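Local coordinates for protein terminal oxygenase component of carbazole 1,9a-dioxygenase (PDB 3GCF) that probably dihydroxylates carbazole at its angular position, passing electrons from a Rieske [2Fe-2S] cluster to a mononuclear iron(II) site where molecular oxygen is activated, at residues A[286-291]-A[300-305]; A[169-174]-A[329-334]. All coordinates share one frame; numbering follows the deposited sequence.

In the fold
Both contacts lie in the catalytic part of the chain and reach the same antiparallel sheet. Contact 1 joins the paired strands of a hairpin and is buried throughout; contact 2, only partly buried, ties the outermost strand 164-173 to the last part of helix 311-331, on the side of Glu288, Tyr300 and Gln302. Regular backbone bonds, aromatic packing and a buried carboxylate, Glu288, held by tyrosines and a glutamine mark the first, whereas the second depends on one arginine and a few apolar atoms. They meet at Tyr300 and at Gln302, whose OE1 lies 2.8 Å from NH2 of Arg171, a probable hydrogen bond. In sequence, contact 1 sits inside the long loop that contact 2 closes.

Contact 1: A[286-291]-A[300-305]; sequences QYEFYV and YFQVLQ
Strands 286-291 and 300-305 run antiparallel, their axes 4.7 Å apart at closest approach, and the hydrogen-bonded pairs Tyr287-Val303 and Phe289-Phe301 each exchange two backbone bonds. The side chains of Gln286, Glu288, Tyr290, Tyr300, Gln302 and Leu304 share one face, where the carboxylate of Glu288 is the polar hub. Its OE2 takes the hydroxyl of Tyr300 at 2.6 Å from above the carboxylate plane, and the amide NE2 of Gln286 from the opposite face of that plane, on the anti side. OE1 spends its anti lone pair on the OH of Tyr290, at 2.6 Å. These three donors hold the buried carboxylate in a fixed rotation and satisfy both its oxygens; Arg341 adds a weak, long ion pair at OE1. The Tyr300 ring swings alongside Tyr290 because its CG is anti to the backbone N (chi1 173°). The two rings are nearly parallel but slid apart, barely overlapping, with Tyr290 CE2 4.0 Å from Tyr300 CD1. Tyrosine suits both places, offering a flat apolar flank and a hydroxyl to the glutamate.

The other face is largely apolar. Phe289 CD1 packs 3.8 Å from Phe301 CB, and Val291 CG2 reaches Phe301 CE1; Pro37 of strand 34-40 also touches both phenylalanines. At the far end Tyr287 OH donates to Gln305 OE1 at 2.6 Å, from above the amide carbonyl plane, with ring and amide planes 73° apart. This is a buried beta hairpin in the sheet of the Bet v 1-like catalytic domain of Rieske oxygenases, and its polar face backs the mononuclear iron site: the Tyr300 side chain comes within about 6 Å of the iron(II) ion.

Contact 2: A[169-174]-A[329-334]; sequences IRRTVQ and ALHGFN
Ile169 lays its CD1 methyl against the last part of helix 311-331, 4.0 Å from CB of Leu330 and 3.8 Å from NE2 of His331. Its side chain and that of Leu330 slide past each other in opposite directions, CG1 of Ile169 also meeting CD1 of Leu330. The first torsion sets CG1 between the backbone N and the carbonyl carbon, which carries CD1 out to the helix. An apolar residue with a long branch suits this spot, since its tip must meet both an aliphatic carbon and the imidazole.

Arg171, two residues further on, points from the same side of its strand and supplies the polar part. With its chain bent at chi3 (88°), NH2 comes to the carbonyl O of Leu330 at 3.0 Å. That oxygen lies near the guanidinium plane, but the donor stands above the carbonyl plane and the N-H...O angle of 130° is far from straight. The same NH2 also bonds OE1 of Gln302 on the neighbouring strand, whose NE2 is a second donor to Leu330 O. In the Bet v 1-like catalytic domain the edge strand of the sheet is thus pinned to helix 311-331; the next helix, 335-350, carries the iron ligand Asp337.

His331 passes over one face of the guanidinium, with its CE1 3.8 Å from NH2 of Arg171 and the two planes 54° apart. A leucine in place of Arg171 would probably leave Asp335 without its charged mate and strip one donor each from Leu330 O and Gln302 OE1. Asp335 ties arginine and histidine together, since its OD1 forms a salt bridge with NH1 of Arg171 and a hydrogen bond with ND1 of His331.

Contact 1: A[286-291]-A[300-305]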
# COMPACT_ATOMS: atom_id res chain seq x y z
N GLN A 286 -21.98 27.50 -12.31
CA GLN A 286 -21.00 26.44 -12.09
C GLN A 286 -21.61 25.05 -12.10
O GLN A 286 -22.58 24.78 -11.39
CB GLN A 286 -20.25 26.65 -10.77
CG GLN A 286 -19.11 25.64 -10.54
CD GLN A 286 -18.11 26.10 -9.48
OE1 GLN A 286 -17.74 27.28 -9.43
NE2 GLN A 286 -17.66 25.17 -8.63
N TYR A 287 -21.04 24.16 -12.90
CA TYR A 287 -21.51 22.79 -12.99
C TYR A 287 -20.42 21.89 -12.43
O TYR A 287 -19.23 22.18 -12.56
CB TYR A 287 -21.77 22.41 -14.45
CG TYR A 287 -22.90 23.19 -15.11
CD1 TYR A 287 -24.24 22.86 -14.85
CD2 TYR A 287 -22.63 24.25 -15.97
CE1 TYR A 287 -25.29 23.58 -15.45
CE2 TYR A 287 -23.67 24.97 -16.58
CZ TYR A 287 -24.99 24.64 -16.31
OH TYR A 287 -26.01 25.35 -16.90
N GLU A 288 -20.82 20.79 -11.80
CA GLU A 288 -19.86 19.86 -11.25
C GLU A 288 -20.29 18.43 -11.53
O GLU A 288 -21.47 18.09 -11.42
CB GLU A 288 -19.70 20.06 -9.74
CG GLU A 288 -19.32 21.49 -9.33
CD GLU A 288 -18.76 21.57 -7.92
OE1 GLU A 288 -19.14 20.75 -7.06
OE2 GLU A 288 -17.93 22.48 -7.68
N PHE A 289 -19.32 17.60 -11.90
CA PHE A 289 -19.56 16.19 -12.17
C PHE A 289 -18.64 15.42 -11.23
O PHE A 289 -17.57 15.90 -10.87
CB PHE A 289 -19.22 15.82 -13.62
CG PHE A 289 -20.01 16.59 -14.65
CD1 PHE A 289 -19.73 17.92 -14.92
CD2 PHE A 289 -21.01 15.96 -15.37
CE1 PHE A 289 -20.44 18.62 -15.90
CE2 PHE A 289 -21.73 16.64 -16.36
CZ PHE A 289 -21.44 17.97 -16.62
N TYR A 290 -19.07 14.23 -10.83
CA TYR A 290 -18.28 13.41 -9.92
C TYR A 290 -18.29 11.99 -10.46
O TYR A 290 -18.92 11.10 -9.89
CB TYR A 290 -18.89 13.47 -8.51
CG TYR A 290 -19.36 14.87 -8.10
CD1 TYR A 290 -20.60 15.35 -8.51
CD2 TYR A 290 -18.56 15.70 -7.31
CE1 TYR A 290 -21.04 16.63 -8.14
CE2 TYR A 290 -18.99 16.98 -6.93
CZ TYR A 290 -20.24 17.43 -7.35
OH TYR A 290 -20.69 18.68 -6.97
N VAL A 291 -17.59 11.79 -11.56
CA VAL A 291 -17.55 10.49 -12.23
C VAL A 291 -16.70 9.47 -11.48
O VAL A 291 -15.52 9.69 -11.24
CB VAL A 291 -17.03 10.64 -13.67
CG1 VAL A 291 -17.26 9.34 -14.45
CG2 VAL A 291 -17.73 11.81 -14.35
N TYR A 300 -13.42 14.77 -10.45
CA TYR A 300 -14.18 15.97 -10.17
C TYR A 300 -14.03 16.98 -11.31
O TYR A 300 -12.94 17.48 -11.56
CB TYR A 300 -13.67 16.54 -8.85
CG TYR A 300 -14.19 17.90 -8.41
CD1 TYR A 300 -15.53 18.25 -8.58
CD2 TYR A 300 -13.34 18.80 -7.76
CE1 TYR A 300 -16.01 19.48 -8.10
CE2 TYR A 300 -13.81 20.02 -7.28
CZ TYR A 300 -15.14 20.36 -7.45
OH TYR A 300 -15.58 21.57 -6.97
N PHE A 301 -15.13 17.25 -12.02
CA PHE A 301 -15.13 18.22 -13.11
C PHE A 301 -15.79 19.50 -12.62
O PHE A 301 -16.81 19.46 -11.94
CB PHE A 301 -15.96 17.73 -14.32
CG PHE A 301 -15.33 16.61 -15.11
CD1 PHE A 301 -15.26 15.32 -14.60
CD2 PHE A 301 -14.87 16.84 -16.41
CE1 PHE A 301 -14.74 14.27 -15.36
CE2 PHE A 301 -14.34 15.80 -17.18
CZ PHE A 301 -14.27 14.51 -16.66
N GLN A 302 -15.19 20.64 -12.95
CA GLN A 302 -15.76 21.93 -12.58
C GLN A 302 -15.87 22.66 -13.91
O GLN A 302 -14.86 22.86 -14.58
CB GLN A 302 -14.82 22.69 -11.66
CG GLN A 302 -14.67 22.10 -10.28
CD GLN A 302 -13.45 22.63 -9.57
OE1 GLN A 302 -12.32 22.31 -9.94
NE2 GLN A 302 -13.67 23.46 -8.56
N VAL A 303 -17.08 23.05 -14.30
CA VAL A 303 -17.27 23.74 -15.57
C VAL A 303 -18.06 25.02 -15.38
O VAL A 303 -19.17 25.02 -14.84
CB VAL A 303 -18.03 22.84 -16.58
CG1 VAL A 303 -17.95 23.45 -17.98
CG2 VAL A 303 -17.44 21.44 -16.58
N LEU A 304 -17.48 26.12 -15.84
CA LEU A 304 -18.12 27.43 -15.72
C LEU A 304 -18.80 27.82 -17.02
O LEU A 304 -18.23 27.66 -18.10
CB LEU A 304 -17.07 28.47 -15.32
CG LEU A 304 -16.37 28.18 -13.98
CD1 LEU A 304 -15.46 29.35 -13.63
CD2 LEU A 304 -17.40 27.96 -12.88
N GLN A 305 -20.02 28.32 -16.91
CA GLN A 305 -20.82 28.72 -18.06
C GLN A 305 -21.09 30.22 -18.09
O GLN A 305 -21.62 30.79 -17.14
CB GLN A 305 -22.14 27.96 -18.07
CG GLN A 305 -23.11 28.38 -19.16
CD GLN A 305 -24.39 27.57 -19.11
OE1 GLN A 305 -25.05 27.50 -18.07
NE2 GLN A 305 -24.75 26.95 -20.23

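Contact 2: A[169-174]-A[329-334]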
# COMPACT_ATOMS: atom_id res chain seq x y z
N ILE A 169 -12.13 22.40 -15.69
CA ILE A 169 -10.96 21.58 -15.40
C ILE A 169 -11.48 20.34 -14.71
O ILE A 169 -12.64 20.28 -14.31
CB ILE A 169 -9.97 22.29 -14.44
CG1 ILE A 169 -10.69 22.66 -13.14
CG2 ILE A 169 -9.38 23.52 -15.13
CD1 ILE A 169 -9.79 23.24 -12.08
N ARG A 170 -10.61 19.34 -14.58
CA ARG A 170 -10.98 18.10 -13.91
C ARG A 170 -9.78 17.67 -13.10
O ARG A 170 -8.65 18.05 -13.41
CB ARG A 170 -11.33 17.01 -14.94
CG ARG A 170 -10.19 16.60 -15.88
CD ARG A 170 -10.71 15.67 -16.98
NE ARG A 170 -9.67 15.26 -17.93
CZ ARG A 170 -8.95 14.15 -17.81
NH1 ARG A 170 -9.13 13.32 -16.79
NH2 ARG A 170 -8.05 13.85 -18.74
N ARG A 171 -10.03 16.89 -12.06
CA ARG A 171 -8.96 16.40 -11.20
C ARG A 171 -9.49 15.16 -10.50
O ARG A 171 -10.71 14.94 -10.43
CB ARG A 171 -8.57 17.45 -10.16
CG ARG A 171 -9.50 17.52 -8.96
CD ARG A 171 -9.14 18.65 -8.00
NE ARG A 171 -9.79 19.91 -8.36
CZ ARG A 171 -9.58 21.06 -7.73
NH1 ARG A 171 -8.73 21.11 -6.71
NH2 ARG A 171 -10.23 22.16 -8.11
N THR A 172 -8.58 14.35 -9.99
CA THR A 172 -8.91 13.12 -9.28
C THR A 172 -9.08 13.42 -7.79
O THR A 172 -8.30 14.19 -7.23
CB THR A 172 -7.78 12.08 -9.46
OG1 THR A 172 -7.65 11.78 -10.86
CG2 THR A 172 -8.08 10.80 -8.69
N VAL A 173 -10.09 12.82 -7.16
CA VAL A 173 -10.35 13.00 -5.73
C VAL A 173 -10.39 11.61 -5.10
O VAL A 173 -11.00 10.69 -5.65
CB VAL A 173 -11.70 13.70 -5.48
CG1 VAL A 173 -11.96 13.83 -3.97
CG2 VAL A 173 -11.70 15.09 -6.12
N GLN A 174 -9.75 11.46 -3.94
CA GLN A 174 -9.69 10.16 -3.28
C GLN A 174 -10.88 9.86 -2.36
O GLN A 174 -10.71 9.74 -1.15
CB GLN A 174 -8.39 10.03 -2.48
CG GLN A 174 -7.10 10.32 -3.27
CD GLN A 174 -6.90 9.39 -4.46
OE1 GLN A 174 -7.05 8.17 -4.34
NE2 GLN A 174 -6.54 9.95 -5.61
N ALA A 329 -11.07 30.90 -8.08
CA ALA A 329 -12.29 30.23 -7.62
C ALA A 329 -12.26 28.70 -7.70
O ALA A 329 -12.39 28.03 -6.68
CB ALA A 329 -13.49 30.77 -8.38
N LEU A 330 -12.09 28.15 -8.90
CA LEU A 330 -12.09 26.69 -9.02
C LEU A 330 -11.06 26.06 -8.08
O LEU A 330 -11.25 24.93 -7.63
CB LEU A 330 -11.87 26.27 -10.48
CG LEU A 330 -12.95 26.81 -11.44
CD1 LEU A 330 -12.84 26.09 -12.79
CD2 LEU A 330 -14.35 26.60 -10.86
N HIS A 331 -9.99 26.78 -7.78
CA HIS A 331 -8.99 26.30 -6.83
C HIS A 331 -9.14 27.06 -5.51
O HIS A 331 -9.37 26.46 -4.46
CB HIS A 331 -7.56 26.49 -7.37
CG HIS A 331 -7.19 25.50 -8.43
ND1 HIS A 331 -7.16 24.14 -8.21
CD2 HIS A 331 -6.88 25.68 -9.74
CE1 HIS A 331 -6.86 23.52 -9.33
NE2 HIS A 331 -6.69 24.43 -10.28
N GLY A 332 -9.02 28.39 -5.58
CA GLY A 332 -9.10 29.23 -4.40
C GLY A 332 -10.32 29.02 -3.52
O GLY A 332 -10.26 29.22 -2.31
N PHE A 333 -11.44 28.65 -4.13
CA PHE A 333 -12.65 28.42 -3.36
C PHE A 333 -12.92 26.93 -3.14
O PHE A 333 -13.12 26.49 -2.01
CB PHE A 333 -13.87 29.04 -4.05
CG PHE A 333 -15.15 28.92 -3.25
CD1 PHE A 333 -15.48 29.88 -2.29
CD2 PHE A 333 -15.99 27.82 -3.42
CE1 PHE A 333 -16.63 29.74 -1.51
CE2 PHE A 333 -17.14 27.67 -2.64
CZ PHE A 333 -17.46 28.64 -1.68
N ASN A 334 -12.89 26.16 -4.23
CA ASN A 334 -13.19 24.73 -4.17
C ASN A 334 -12.12 23.73 -3.71
O ASN A 334 -12.46 22.60 -3.38
CB ASN A 334 -13.75 24.27 -5.51
CG ASN A 334 -15.16 24.77 -5.77
OD1 ASN A 334 -15.41 25.49 -6.73
ND2 ASN A 334 -16.10 24.38 -4.90